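Local structure of lectin 2 (4TQJ) at residues L173-D178 and R230-L235; K193-S198 and S211-F216; G250-L255 and G263-V268; L267-F272 and G315-A320; V299-A304 and K325-Q330. The protein binds carbohydrate, specifically recognising N-acetylglucosamine at the non-reducing end of glycans. The protein carries 1 engineered substitution. All coordinates share one frame; numbering follows the deposited sequence.

In the fold
The contacts follow the chain round one side of a beta-propeller. Interaction 1 opens on 173-178 and closes when 230-235 arrives, bringing together the first strands of two successive blades, 173-213 and 230-269. Interaction 2 falls within that loop and forms the outer hairpin of blade 173-213; Phe216 at its end reaches Arg230 of interaction 1. Interaction 3 follows in series and builds the outer hairpin of blade 230-269. Its last residues, Leu267 and Val268, also begin interaction 4, which reaches forward to 315-320 in blade 285-324. Interaction 5 starts at 299-304, before interaction 4 has closed, so the two cross. It joins the end of strand 297-301 and its turn to the segment after outer strand 321-324.

Interaction 1: residues L173-D178 and R230-L235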
# COMPACT_ATOMS: atom_id res chain seq x y z
N LEU A 173 -13.74 -30.92 4.07
CA LEU A 173 -13.20 -29.59 3.87
C LEU A 173 -14.19 -28.54 4.35
O LEU A 173 -15.39 -28.65 4.11
CB LEU A 173 -12.91 -29.35 2.39
CG LEU A 173 -11.90 -30.31 1.76
CD1 LEU A 173 -11.99 -30.24 0.25
CD2 LEU A 173 -10.47 -29.99 2.24
N ARG A 174 -13.68 -27.50 5.00
CA ARG A 174 -14.55 -26.43 5.46
C ARG A 174 -13.96 -25.09 5.10
O ARG A 174 -12.88 -24.74 5.56
CB ARG A 174 -14.81 -26.55 6.97
CG ARG A 174 -15.83 -27.65 7.33
CD ARG A 174 -15.70 -28.10 8.79
NE ARG A 174 -14.43 -28.79 9.00
CZ ARG A 174 -13.99 -29.24 10.17
NH1 ARG A 174 -14.70 -29.06 11.28
NH2 ARG A 174 -12.82 -29.85 10.24
N PHE A 175 -14.67 -24.35 4.25
CA PHE A 175 -14.19 -23.08 3.71
C PHE A 175 -15.20 -21.98 4.00
O PHE A 175 -16.33 -22.24 4.41
CB PHE A 175 -14.01 -23.16 2.19
CG PHE A 175 -13.07 -24.24 1.70
CD1 PHE A 175 -13.19 -24.73 0.40
CD2 PHE A 175 -12.04 -24.72 2.50
CE1 PHE A 175 -12.34 -25.70 -0.08
CE2 PHE A 175 -11.18 -25.69 2.01
CZ PHE A 175 -11.33 -26.17 0.72
N LEU A 176 -14.81 -20.73 3.77
CA LEU A 176 -15.72 -19.60 3.87
C LEU A 176 -15.68 -18.89 2.53
O LEU A 176 -14.62 -18.64 2.00
CB LEU A 176 -15.29 -18.65 4.98
CG LEU A 176 -15.19 -19.20 6.41
CD1 LEU A 176 -14.51 -18.17 7.33
CD2 LEU A 176 -16.56 -19.61 6.93
N ALA A 177 -16.85 -18.61 1.97
CA ALA A 177 -16.94 -17.95 0.68
C ALA A 177 -18.34 -17.41 0.50
O ALA A 177 -19.28 -17.94 1.06
CB ALA A 177 -16.61 -18.92 -0.45
N ASP A 178 -18.48 -16.35 -0.28
CA ASP A 178 -19.81 -15.87 -0.61
C ASP A 178 -20.37 -16.68 -1.76
O ASP A 178 -19.95 -16.50 -2.91
CB ASP A 178 -19.79 -14.39 -0.97
CG ASP A 178 -21.18 -13.83 -1.16
OD1 ASP A 178 -22.15 -14.55 -0.85
OD2 ASP A 178 -21.31 -12.68 -1.61
N ARG A 230 -9.91 -29.64 -3.75
CA ARG A 230 -11.13 -28.92 -4.11
C ARG A 230 -11.04 -27.47 -3.69
O ARG A 230 -10.45 -27.14 -2.65
CB ARG A 230 -12.36 -29.57 -3.47
CG ARG A 230 -12.84 -30.81 -4.23
CD ARG A 230 -13.33 -31.88 -3.25
NE ARG A 230 -12.21 -32.58 -2.62
CZ ARG A 230 -12.30 -33.31 -1.52
NH1 ARG A 230 -13.47 -33.45 -0.89
NH2 ARG A 230 -11.21 -33.90 -1.03
N PHE A 231 -11.66 -26.61 -4.48
CA PHE A 231 -11.56 -25.17 -4.29
C PHE A 231 -12.91 -24.48 -4.44
O PHE A 231 -13.80 -24.97 -5.15
CB PHE A 231 -10.62 -24.57 -5.34
CG PHE A 231 -9.33 -25.29 -5.49
CD1 PHE A 231 -8.22 -24.90 -4.75
CD2 PHE A 231 -9.21 -26.35 -6.37
CE1 PHE A 231 -7.00 -25.56 -4.89
CE2 PHE A 231 -7.99 -27.02 -6.51
CZ PHE A 231 -6.88 -26.62 -5.78
N VAL A 232 -13.04 -23.33 -3.81
CA VAL A 232 -14.17 -22.45 -4.10
C VAL A 232 -13.64 -21.15 -4.68
O VAL A 232 -12.66 -20.60 -4.19
CB VAL A 232 -15.04 -22.18 -2.86
CG1 VAL A 232 -15.80 -23.44 -2.49
CG2 VAL A 232 -14.17 -21.72 -1.70
N ALA A 233 -14.26 -20.67 -5.75
CA ALA A 233 -13.69 -19.55 -6.48
C ALA A 233 -14.68 -19.09 -7.52
O ALA A 233 -15.41 -19.91 -8.06
CB ALA A 233 -12.37 -19.97 -7.15
N ASP A 234 -14.71 -17.79 -7.80
CA ASP A 234 -15.58 -17.29 -8.84
C ASP A 234 -15.00 -17.62 -10.20
O ASP A 234 -13.95 -17.10 -10.57
CB ASP A 234 -15.74 -15.78 -8.72
CG ASP A 234 -16.80 -15.25 -9.65
OD1 ASP A 234 -17.45 -16.07 -10.33
OD2 ASP A 234 -17.01 -14.01 -9.66
N LEU A 235 -15.70 -18.49 -10.93
CA LEU A 235 -15.31 -18.93 -12.27
C LEU A 235 -16.17 -18.31 -13.37
O LEU A 235 -15.98 -18.61 -14.55
CB LEU A 235 -15.41 -20.46 -12.35
CG LEU A 235 -14.64 -21.23 -11.27
CD1 LEU A 235 -14.77 -22.75 -11.47
CD2 LEU A 235 -13.18 -20.82 -11.23
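Leu173 to Ala177 and Arg230 to Val232 face each other on two strands running almost parallel, 12° apart, with axes 8.2 Å from each other. At that spacing the strands meet through side chains. Leu173 lays its CD1 over the centre of one face of the Arg230 guanidinium, 3.6 Å from CZ. The arginine chain is bent at chi2 and chi3, and the group is held by NE to the carbonyl of His228 and NH1 to that of Phe216. Each strand is the first of the four consecutive strands of its own beta-propeller blade. The two blades are neighbours, and their sheets pack here near the middle of the fold. Phe175 turns its ring edge to the Arg230 carbonyl, with CE1 3.5 Å from O. Val232 projects CG2 between two partners, 3.8 Å from Phe175 CD1 and 3.9 Å from Ala177 CB. The short strand 4-5 also borders this buried seam, where Val4 touches both Ala177 and Val232.

Interaction 2: residues K193-S198 and S211-F216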
# COMPACT_ATOMS: atom_id res chain seq x y z
N LYS A 193 -21.44 -37.12 2.23
CA LYS A 193 -22.25 -37.35 1.04
C LYS A 193 -22.73 -36.09 0.31
O LYS A 193 -23.34 -36.19 -0.74
CB LYS A 193 -23.42 -38.27 1.39
CG LYS A 193 -22.97 -39.46 2.26
CD LYS A 193 -23.67 -40.75 1.90
CE LYS A 193 -23.62 -40.99 0.41
NZ LYS A 193 -22.91 -42.24 0.04
N HIS A 194 -22.43 -34.90 0.85
CA HIS A 194 -22.86 -33.66 0.20
C HIS A 194 -21.95 -32.48 0.50
O HIS A 194 -21.35 -32.42 1.57
CB HIS A 194 -24.25 -33.23 0.68
CG HIS A 194 -25.25 -34.33 0.79
ND1 HIS A 194 -25.99 -34.77 -0.28
CD2 HIS A 194 -25.67 -35.05 1.86
CE1 HIS A 194 -26.81 -35.73 0.12
NE2 HIS A 194 -26.64 -35.92 1.42
N VAL A 195 -21.87 -31.54 -0.43
CA VAL A 195 -21.37 -30.21 -0.11
C VAL A 195 -22.53 -29.49 0.55
O VAL A 195 -23.64 -29.48 0.02
CB VAL A 195 -20.92 -29.43 -1.37
CG1 VAL A 195 -20.43 -28.02 -0.99
CG2 VAL A 195 -19.85 -30.20 -2.13
N PHE A 196 -22.29 -28.91 1.73
CA PHE A 196 -23.32 -28.20 2.48
C PHE A 196 -22.98 -26.72 2.47
O PHE A 196 -21.80 -26.35 2.46
CB PHE A 196 -23.36 -28.65 3.96
CG PHE A 196 -23.83 -30.07 4.18
CD1 PHE A 196 -25.19 -30.35 4.27
CD2 PHE A 196 -22.92 -31.10 4.34
CE1 PHE A 196 -25.64 -31.66 4.49
CE2 PHE A 196 -23.36 -32.41 4.57
CZ PHE A 196 -24.73 -32.69 4.64
N ILE A 197 -24.00 -25.87 2.49
CA ILE A 197 -23.80 -24.44 2.69
C ILE A 197 -24.58 -24.00 3.93
O ILE A 197 -25.69 -24.48 4.16
CB ILE A 197 -24.34 -23.62 1.51
CG1 ILE A 197 -23.70 -24.06 0.19
CG2 ILE A 197 -24.13 -22.12 1.74
CD1 ILE A 197 -22.23 -23.78 0.10
N SER A 198 -23.99 -23.12 4.73
CA SER A 198 -24.75 -22.37 5.72
C SER A 198 -24.64 -20.90 5.38
O SER A 198 -23.55 -20.33 5.44
CB SER A 198 -24.21 -22.58 7.13
OG SER A 198 -24.70 -23.79 7.65
N SER A 211 -27.85 -29.17 2.03
CA SER A 211 -27.09 -29.86 1.00
C SER A 211 -27.29 -29.17 -0.34
O SER A 211 -28.42 -28.83 -0.69
CB SER A 211 -27.53 -31.33 0.90
OG SER A 211 -26.91 -31.96 -0.21
N VAL A 212 -26.21 -28.98 -1.10
CA VAL A 212 -26.32 -28.33 -2.40
C VAL A 212 -25.75 -29.12 -3.58
O VAL A 212 -26.11 -28.86 -4.72
CB VAL A 212 -25.67 -26.93 -2.42
CG1 VAL A 212 -26.41 -25.99 -1.47
CG2 VAL A 212 -24.18 -27.04 -2.08
N ILE A 213 -24.83 -30.05 -3.31
CA ILE A 213 -24.27 -30.90 -4.37
C ILE A 213 -24.04 -32.30 -3.81
O ILE A 213 -23.57 -32.45 -2.67
CB ILE A 213 -22.93 -30.37 -4.92
CG1 ILE A 213 -23.02 -28.89 -5.32
CG2 ILE A 213 -22.46 -31.20 -6.13
CD1 ILE A 213 -21.66 -28.25 -5.51
N ASP A 214 -24.36 -33.32 -4.60
CA ASP A 214 -24.13 -34.70 -4.19
C ASP A 214 -22.88 -35.21 -4.89
O ASP A 214 -22.95 -36.13 -5.71
CB ASP A 214 -25.34 -35.59 -4.52
CG ASP A 214 -26.61 -35.13 -3.84
OD1 ASP A 214 -26.53 -34.44 -2.80
OD2 ASP A 214 -27.71 -35.46 -4.33
N ASN A 215 -21.76 -34.58 -4.58
CA ASN A 215 -20.50 -34.80 -5.27
C ASN A 215 -19.38 -34.03 -4.55
O ASN A 215 -19.63 -33.38 -3.52
CB ASN A 215 -20.61 -34.38 -6.75
CG ASN A 215 -19.82 -35.30 -7.69
OD1 ASN A 215 -18.75 -35.79 -7.35
ND2 ASN A 215 -20.37 -35.53 -8.89
N PHE A 216 -18.16 -34.13 -5.06
CA PHE A 216 -17.00 -33.50 -4.45
C PHE A 216 -16.73 -33.98 -3.02
O PHE A 216 -16.04 -33.31 -2.25
CB PHE A 216 -17.12 -31.97 -4.46
CG PHE A 216 -17.18 -31.38 -5.84
CD1 PHE A 216 -16.08 -31.41 -6.68
CD2 PHE A 216 -18.34 -30.77 -6.30
CE1 PHE A 216 -16.13 -30.85 -7.96
CE2 PHE A 216 -18.40 -30.21 -7.56
CZ PHE A 216 -17.31 -30.26 -8.40
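Val195 pairs with Ile213 and Phe196 with Ser211 across an antiparallel hairpin. The register slips by one residue between the pairs. Val212 and Ile213 both face Val195, a classic beta bulge. Two backbone hydrogen bonds hold it: Val195 N to Ile213 O at 3.0 Å, and Val212 N to Val195 O at 2.8 Å, the latter nearly straight.

Just beyond the paired strands, His194 ND1 donates to Asp214 OD1 over 2.6 Å. The acceptor lies in the imidazole plane, but the donor stands above the carboxylate plane, and the two planes are 62° apart. The two side chains run alongside each other in the same direction. Ser211 CB sits over a face of the His194 imidazole in a CH-pi contact, 4.1 Å from the ring centroid.

Apolar contacts lie on the Val195 side of the hairpin. Val195 CG2 lies 4.0 Å from Phe216 CB. Ile197 CG1 packs against Val212 CG1 at 3.7 Å.

Strand 195-198 pairs on its inner side with strand 186-190 of the same propeller blade, while Ile213 and Phe216 lean on strands 242-246 and 251-254 of the next.

Interaction 3: residues G250-L255 and G263-V268; sequences GCWVAL and GQVKLV
Leu267 and Trp252 bury more surface here than any other residues, as a non-hydrogen-bonded pair in the antiparallel hairpin formed by the two outer strands of a propeller blade. Leu267 CG is anti to the backbone N (chi1 -177°), which carries CD1 over one face of the indole. Leu267 CD1 stands 3.8 Å from the centroid of the five-membered ring of Trp252, a CH-pi contact. The six-membered part reaches along the neighbouring strand: CE3 packs on Val265 CG1 at 3.7 Å, and the ring edge meets the Val265 carbonyl. Val253 comes next and faces the other side of the sheet. Its CG1 meets Val268 CG2 at 3.5 Å, the two side chains lying nearly perpendicular. Val253 is also gripped through its backbone, N to Lys266 O and Lys266 N to Val253 O. Val268 N donates to Cys251 O. Toward the connecting loop, Gly263 N donates to Leu255 O. Beside it a water bridges the strands, accepting from Leu255 N at 2.8 Å and donating to Gln264 O at 2.7 Å.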
# COMPACT_ATOMS: atom_id res chain seq x y z
N GLY A 250 -9.80 -35.54 -14.44
CA GLY A 250 -9.46 -34.14 -14.71
C GLY A 250 -10.14 -33.19 -13.73
O GLY A 250 -10.39 -33.58 -12.60
N CYS A 251 -10.44 -31.96 -14.16
CA CYS A 251 -11.13 -30.98 -13.32
C CYS A 251 -12.63 -30.95 -13.56
O CYS A 251 -13.09 -30.78 -14.70
CB CYS A 251 -10.57 -29.57 -13.53
SG CYS A 251 -8.81 -29.42 -13.27
N TRP A 252 -13.37 -31.10 -12.47
CA TRP A 252 -14.82 -31.09 -12.47
C TRP A 252 -15.32 -29.80 -11.83
O TRP A 252 -14.80 -29.40 -10.78
CB TRP A 252 -15.32 -32.25 -11.62
CG TRP A 252 -15.07 -33.58 -12.25
CD1 TRP A 252 -13.97 -34.38 -12.11
CD2 TRP A 252 -15.97 -34.28 -13.12
NE1 TRP A 252 -14.12 -35.53 -12.86
CE2 TRP A 252 -15.35 -35.49 -13.48
CE3 TRP A 252 -17.25 -33.99 -13.62
CZ2 TRP A 252 -15.95 -36.42 -14.33
CZ3 TRP A 252 -17.85 -34.92 -14.48
CH2 TRP A 252 -17.20 -36.12 -14.81
N VAL A 253 -16.30 -29.13 -12.44
CA VAL A 253 -16.92 -27.99 -11.78
C VAL A 253 -18.44 -28.03 -11.73
O VAL A 253 -19.10 -28.66 -12.57
CB VAL A 253 -16.42 -26.59 -12.29
CG1 VAL A 253 -15.11 -26.69 -13.07
CG2 VAL A 253 -17.50 -25.89 -13.08
N ALA A 254 -18.98 -27.37 -10.71
CA ALA A 254 -20.40 -27.12 -10.61
C ALA A 254 -20.57 -25.62 -10.39
O ALA A 254 -20.02 -25.05 -9.42
CB ALA A 254 -20.99 -27.89 -9.46
N LEU A 255 -21.33 -24.97 -11.27
CA LEU A 255 -21.45 -23.53 -11.24
C LEU A 255 -22.60 -23.04 -10.35
O LEU A 255 -23.69 -23.61 -10.34
CB LEU A 255 -21.57 -22.98 -12.66
CG LEU A 255 -20.45 -23.26 -13.67
CD1 LEU A 255 -20.90 -22.81 -15.04
CD2 LEU A 255 -19.13 -22.58 -13.27
N GLY A 263 -25.36 -26.07 -10.31
CA GLY A 263 -25.72 -26.87 -11.46
C GLY A 263 -25.01 -28.21 -11.52
O GLY A 263 -24.31 -28.60 -10.59
N GLN A 264 -25.20 -28.93 -12.62
CA GLN A 264 -24.62 -30.27 -12.74
C GLN A 264 -23.09 -30.22 -12.74
O GLN A 264 -22.48 -29.24 -13.15
CB GLN A 264 -25.15 -30.99 -13.97
CG GLN A 264 -24.91 -30.26 -15.27
CD GLN A 264 -25.43 -31.03 -16.48
OE1 GLN A 264 -26.27 -30.53 -17.24
NE2 GLN A 264 -24.91 -32.25 -16.68
N VAL A 265 -22.48 -31.30 -12.27
CA VAL A 265 -21.04 -31.38 -12.14
C VAL A 265 -20.42 -31.90 -13.43
O VAL A 265 -20.64 -33.05 -13.81
CB VAL A 265 -20.66 -32.30 -10.98
CG1 VAL A 265 -19.15 -32.47 -10.89
CG2 VAL A 265 -21.25 -31.75 -9.68
N LYS A 266 -19.65 -31.04 -14.10
CA LYS A 266 -19.13 -31.35 -15.43
C LYS A 266 -17.60 -31.35 -15.48
O LYS A 266 -16.95 -30.60 -14.77
CB LYS A 266 -19.66 -30.34 -16.45
CG LYS A 266 -21.18 -30.22 -16.49
CD LYS A 266 -21.63 -29.27 -17.60
CE LYS A 266 -23.01 -28.70 -17.32
NZ LYS A 266 -23.89 -28.66 -18.53
N LEU A 267 -17.04 -32.19 -16.35
CA LEU A 267 -15.60 -32.24 -16.57
C LEU A 267 -15.22 -31.14 -17.56
O LEU A 267 -15.60 -31.21 -18.73
CB LEU A 267 -15.18 -33.59 -17.15
CG LEU A 267 -13.65 -33.70 -17.34
CD1 LEU A 267 -13.02 -34.06 -16.02
CD2 LEU A 267 -13.24 -34.71 -18.41
N VAL A 268 -14.47 -30.14 -17.10
CA VAL A 268 -14.15 -28.99 -17.93
C VAL A 268 -12.73 -29.02 -18.50
O VAL A 268 -12.44 -28.31 -19.46
CB VAL A 268 -14.30 -27.68 -17.16
CG1 VAL A 268 -15.76 -27.48 -16.69
CG2 VAL A 268 -13.34 -27.66 -15.98
O HOH W 1 -22.44 -26.53 -13.32

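Interaction 4: residues L267-F272 and G315-A320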
# COMPACT_ATOMS: atom_id res chain seq x y z
N LEU A 267 -17.04 -32.19 -16.35
CA LEU A 267 -15.60 -32.24 -16.57
C LEU A 267 -15.22 -31.14 -17.56
O LEU A 267 -15.60 -31.21 -18.73
CB LEU A 267 -15.18 -33.59 -17.15
CG LEU A 267 -13.65 -33.70 -17.34
CD1 LEU A 267 -13.02 -34.06 -16.02
CD2 LEU A 267 -13.24 -34.71 -18.41
N VAL A 268 -14.47 -30.14 -17.10
CA VAL A 268 -14.15 -28.99 -17.93
C VAL A 268 -12.73 -29.02 -18.50
O VAL A 268 -12.44 -28.31 -19.46
CB VAL A 268 -14.30 -27.68 -17.16
CG1 VAL A 268 -15.76 -27.48 -16.69
CG2 VAL A 268 -13.34 -27.66 -15.98
N ILE A 269 -11.85 -29.79 -17.86
CA ILE A 269 -10.46 -29.89 -18.29
C ILE A 269 -10.03 -31.34 -18.08
O ILE A 269 -10.20 -31.89 -16.98
CB ILE A 269 -9.53 -29.02 -17.43
CG1 ILE A 269 -9.93 -27.55 -17.45
CG2 ILE A 269 -8.07 -29.18 -17.87
CD1 ILE A 269 -9.28 -26.77 -16.33
N ASN A 270 -9.48 -31.96 -19.12
CA ASN A 270 -9.01 -33.34 -18.98
C ASN A 270 -7.54 -33.43 -18.54
O ASN A 270 -6.74 -34.17 -19.12
CB ASN A 270 -9.30 -34.17 -20.24
CG ASN A 270 -8.37 -33.85 -21.39
OD1 ASN A 270 -7.69 -32.82 -21.40
ND2 ASN A 270 -8.34 -34.73 -22.39
N ASP A 271 -7.22 -32.70 -17.48
CA ASP A 271 -5.86 -32.67 -16.94
C ASP A 271 -5.90 -32.22 -15.48
O ASP A 271 -6.96 -31.86 -14.98
CB ASP A 271 -4.99 -31.72 -17.73
CG ASP A 271 -3.58 -32.25 -17.95
OD1 ASP A 271 -2.94 -32.70 -16.98
OD2 ASP A 271 -3.13 -32.23 -19.11
N PHE A 272 -4.74 -32.23 -14.83
CA PHE A 272 -4.59 -31.84 -13.42
C PHE A 272 -5.10 -32.91 -12.45
O PHE A 272 -5.05 -32.72 -11.24
CB PHE A 272 -5.24 -30.47 -13.13
CG PHE A 272 -4.64 -29.33 -13.92
CD1 PHE A 272 -3.33 -28.93 -13.70
CD2 PHE A 272 -5.38 -28.68 -14.91
CE1 PHE A 272 -2.77 -27.91 -14.43
CE2 PHE A 272 -4.83 -27.65 -15.63
CZ PHE A 272 -3.51 -27.25 -15.39
N GLY A 315 -16.86 -20.28 -17.03
CA GLY A 315 -16.78 -21.54 -16.31
C GLY A 315 -16.45 -22.72 -17.20
O GLY A 315 -16.39 -23.87 -16.73
N THR A 316 -16.27 -22.47 -18.50
CA THR A 316 -15.62 -23.45 -19.37
C THR A 316 -14.18 -23.02 -19.56
O THR A 316 -13.84 -21.86 -19.31
CB THR A 316 -16.29 -23.58 -20.76
OG1 THR A 316 -16.18 -22.34 -21.47
CG2 THR A 316 -17.76 -23.98 -20.63
N PHE A 317 -13.34 -23.94 -20.02
CA PHE A 317 -11.90 -23.73 -20.04
C PHE A 317 -11.25 -24.18 -21.35
O PHE A 317 -11.70 -25.13 -21.99
CB PHE A 317 -11.24 -24.50 -18.88
CG PHE A 317 -11.51 -23.92 -17.52
CD1 PHE A 317 -10.56 -23.14 -16.89
CD2 PHE A 317 -12.73 -24.15 -16.88
CE1 PHE A 317 -10.80 -22.58 -15.62
CE2 PHE A 317 -12.98 -23.61 -15.63
CZ PHE A 317 -12.02 -22.82 -14.99
N GLN A 318 -10.16 -23.50 -21.70
CA GLN A 318 -9.25 -23.95 -22.73
C GLN A 318 -8.45 -25.14 -22.21
O GLN A 318 -8.42 -25.41 -21.00
CB GLN A 318 -8.28 -22.82 -23.10
CG GLN A 318 -8.93 -21.63 -23.79
CD GLN A 318 -9.41 -21.99 -25.18
OE1 GLN A 318 -8.72 -22.72 -25.91
NE2 GLN A 318 -10.59 -21.51 -25.55
N SER A 319 -7.78 -25.84 -23.12
CA SER A 319 -6.87 -26.92 -22.74
C SER A 319 -5.70 -26.43 -21.89
O SER A 319 -5.29 -25.27 -21.95
CB SER A 319 -6.34 -27.62 -24.00
OG SER A 319 -7.38 -28.31 -24.66
N ALA A 320 -5.17 -27.33 -21.08
CA ALA A 320 -4.01 -27.04 -20.28
C ALA A 320 -2.79 -27.01 -21.18
O ALA A 320 -2.67 -27.82 -22.08
CB ALA A 320 -3.84 -28.10 -19.22
O HOH W 2 -14.31 -26.54 -20.66
O HOH W 3 -10.54 -27.72 -21.19
O HOH W 4 -6.32 -30.05 -21.00
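Phe317 carries this contact, packing against Val268 and Ile269. Its CB meets Ile269 CG1 at 3.6 Å. One bond further, CG lies 3.8 Å from Ile269 CD1. The ring then divides its contacts. CD1 stays near the same Ile269 methyl, which makes an off-centre CH-pi contact with the ring. CD2 turns to Val268 CG2 at 3.7 Å, and CE2, nearer the tip, still touches that methyl at 4.1 Å. Phe317 CG is anti to its carbonyl carbon (chi1 -72°), and from there the ring spans both residues. Val268 CG1 reaches on to the Gly315 carbonyl.

The packing joins two blades of the propeller. Val268 and Ile269 sit at a classic beta bulge on the outer strand of one blade, both facing Cys251. Segment 315-320 lies in the loop before the outer strand of the next blade, and the Phe317 side chain also touches Val298 of that blade.

Waters link the two segments. One joins backbone to backbone, donating to Val268 O at 2.8 Å and accepting from Phe317 N at 2.8 Å. Another donates to the side-chain oxygen Asn270 OD1 and accepts from Ala320 N. Farther on, Ala320 CB lies 3.8 Å from Phe272 CE2. The Phe272 backbone N bonds to Asp271 OD1, on the anti lone pair of that carboxylate, and Asp271 OD1 also takes the indole N-H of Trp278.

Interaction 5: residues V299-A304 and K325-Q330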
# COMPACT_ATOMS: atom_id res chain seq x y z
N VAL A 299 -4.10 -23.51 -12.26
CA VAL A 299 -2.64 -23.50 -12.31
C VAL A 299 -2.07 -24.71 -11.57
O VAL A 299 -2.46 -25.00 -10.44
CB VAL A 299 -2.05 -22.26 -11.60
CG1 VAL A 299 -0.53 -22.26 -11.76
CG2 VAL A 299 -2.69 -20.97 -12.14
N GLY A 300 -1.13 -25.40 -12.20
CA GLY A 300 -0.56 -26.59 -11.59
C GLY A 300 0.94 -26.73 -11.79
O GLY A 300 1.44 -26.60 -12.90
N PHE A 301 1.65 -27.00 -10.70
CA PHE A 301 3.09 -27.19 -10.74
C PHE A 301 3.34 -28.68 -10.97
O PHE A 301 3.34 -29.48 -10.03
CB PHE A 301 3.74 -26.69 -9.45
CG PHE A 301 3.67 -25.18 -9.29
CD1 PHE A 301 4.73 -24.37 -9.67
CD2 PHE A 301 2.52 -24.57 -8.79
CE1 PHE A 301 4.66 -22.97 -9.56
CE2 PHE A 301 2.44 -23.18 -8.66
CZ PHE A 301 3.52 -22.38 -9.03
N GLY A 302 3.53 -29.04 -12.24
CA GLY A 302 3.70 -30.43 -12.63
C GLY A 302 5.16 -30.86 -12.60
O GLY A 302 5.96 -30.31 -11.84
N ASN A 303 5.49 -31.83 -13.43
CA ASN A 303 6.84 -32.38 -13.47
C ASN A 303 7.81 -31.48 -14.24
O ASN A 303 8.86 -31.11 -13.72
CB ASN A 303 6.84 -33.79 -14.07
CG ASN A 303 6.13 -34.79 -13.18
OD1 ASN A 303 6.40 -34.87 -11.99
ND2 ASN A 303 5.19 -35.55 -13.76
N ALA A 304 7.45 -31.12 -15.46
CA ALA A 304 8.34 -30.36 -16.32
C ALA A 304 8.28 -28.86 -16.02
O ALA A 304 9.12 -28.10 -16.48
CB ALA A 304 8.02 -30.61 -17.78
N LYS A 325 8.79 -23.35 -17.88
CA LYS A 325 9.65 -24.51 -17.66
C LYS A 325 10.49 -24.39 -16.40
O LYS A 325 11.72 -24.45 -16.44
CB LYS A 325 10.54 -24.75 -18.89
CG LYS A 325 9.76 -25.03 -20.18
CD LYS A 325 10.65 -24.97 -21.42
CE LYS A 325 9.95 -25.57 -22.63
NZ LYS A 325 8.67 -24.88 -22.94
N ASP A 326 9.81 -24.23 -15.26
CA ASP A 326 10.47 -24.10 -13.97
C ASP A 326 9.49 -24.36 -12.84
O ASP A 326 8.29 -24.53 -13.09
CB ASP A 326 11.08 -22.70 -13.81
CG ASP A 326 12.43 -22.73 -13.11
OD1 ASP A 326 12.63 -23.58 -12.20
OD2 ASP A 326 13.30 -21.92 -13.48
N PHE A 327 10.00 -24.41 -11.62
CA PHE A 327 9.19 -24.58 -10.41
C PHE A 327 8.53 -25.96 -10.33
O PHE A 327 7.57 -26.15 -9.59
CB PHE A 327 8.11 -23.50 -10.31
CG PHE A 327 8.66 -22.12 -10.17
CD1 PHE A 327 9.26 -21.73 -8.99
CD2 PHE A 327 8.58 -21.22 -11.21
CE1 PHE A 327 9.76 -20.46 -8.85
CE2 PHE A 327 9.09 -19.95 -11.08
CZ PHE A 327 9.68 -19.58 -9.89
N GLY A 328 9.06 -26.90 -11.10
CA GLY A 328 8.48 -28.23 -11.15
C GLY A 328 9.34 -29.30 -10.52
O GLY A 328 10.46 -29.04 -10.05
N VAL A 329 8.82 -30.53 -10.53
CA VAL A 329 9.53 -31.66 -9.93
C VAL A 329 10.89 -31.90 -10.61
O VAL A 329 11.87 -32.24 -9.96
CB VAL A 329 8.69 -32.95 -9.97
CG1 VAL A 329 9.45 -34.11 -9.32
CG2 VAL A 329 7.34 -32.73 -9.28
N GLN A 330 10.93 -31.75 -11.92
CA GLN A 330 12.18 -31.96 -12.67
C GLN A 330 13.28 -31.03 -12.17
O GLN A 330 14.43 -31.45 -12.00
CB GLN A 330 11.92 -31.74 -14.15
CG GLN A 330 13.15 -31.70 -15.02
CD GLN A 330 12.79 -31.37 -16.43
OE1 GLN A 330 11.77 -31.83 -16.95
NE2 GLN A 330 13.59 -30.53 -17.07
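Phe301 and Phe327 each hold CG anti to the carbonyl carbon, with chi1 of -68° and -64°, and their side chains extend next to each other in one direction. The edge of the Phe301 ring is turned to the Phe327 backbone. Phe301 CD1 is 3.4 Å from Phe327 O and 3.5 Å from Phe327 CB, which lies in the ring plane.

Beyond the rings the backbones bond directly. Val329 N donates to Gly302 O at 3.2 Å, in the carbonyl plane and on a lone pair. Gln330 N donates to Asn303 O at 2.8 Å. Gly328 lets the chains come close, with its CA 3.3 Å from Gly302 O.

Asn303 and Val329 run alongside each other, with Asn303 OD1 3.6 Å from Val329 CG2. That oxygen is hydrogen-bonded to His283 NE2. The Gln330 chain is extended and brings OE1 to Ala304 CA.

Asp326 OD1 accepts from Phe327 N. Phe327 meets the Trp333 ring, and its carbonyl accepts a hydrogen bond from Arg340 NH1 of the next blade. Phe216 with Trp223 and Arg230, and Phe272 with Trp278 and Arg285, repeat this pattern. It marks the linker between propeller blades, on which the turn after strand 297-301 packs through the two backbone bonds.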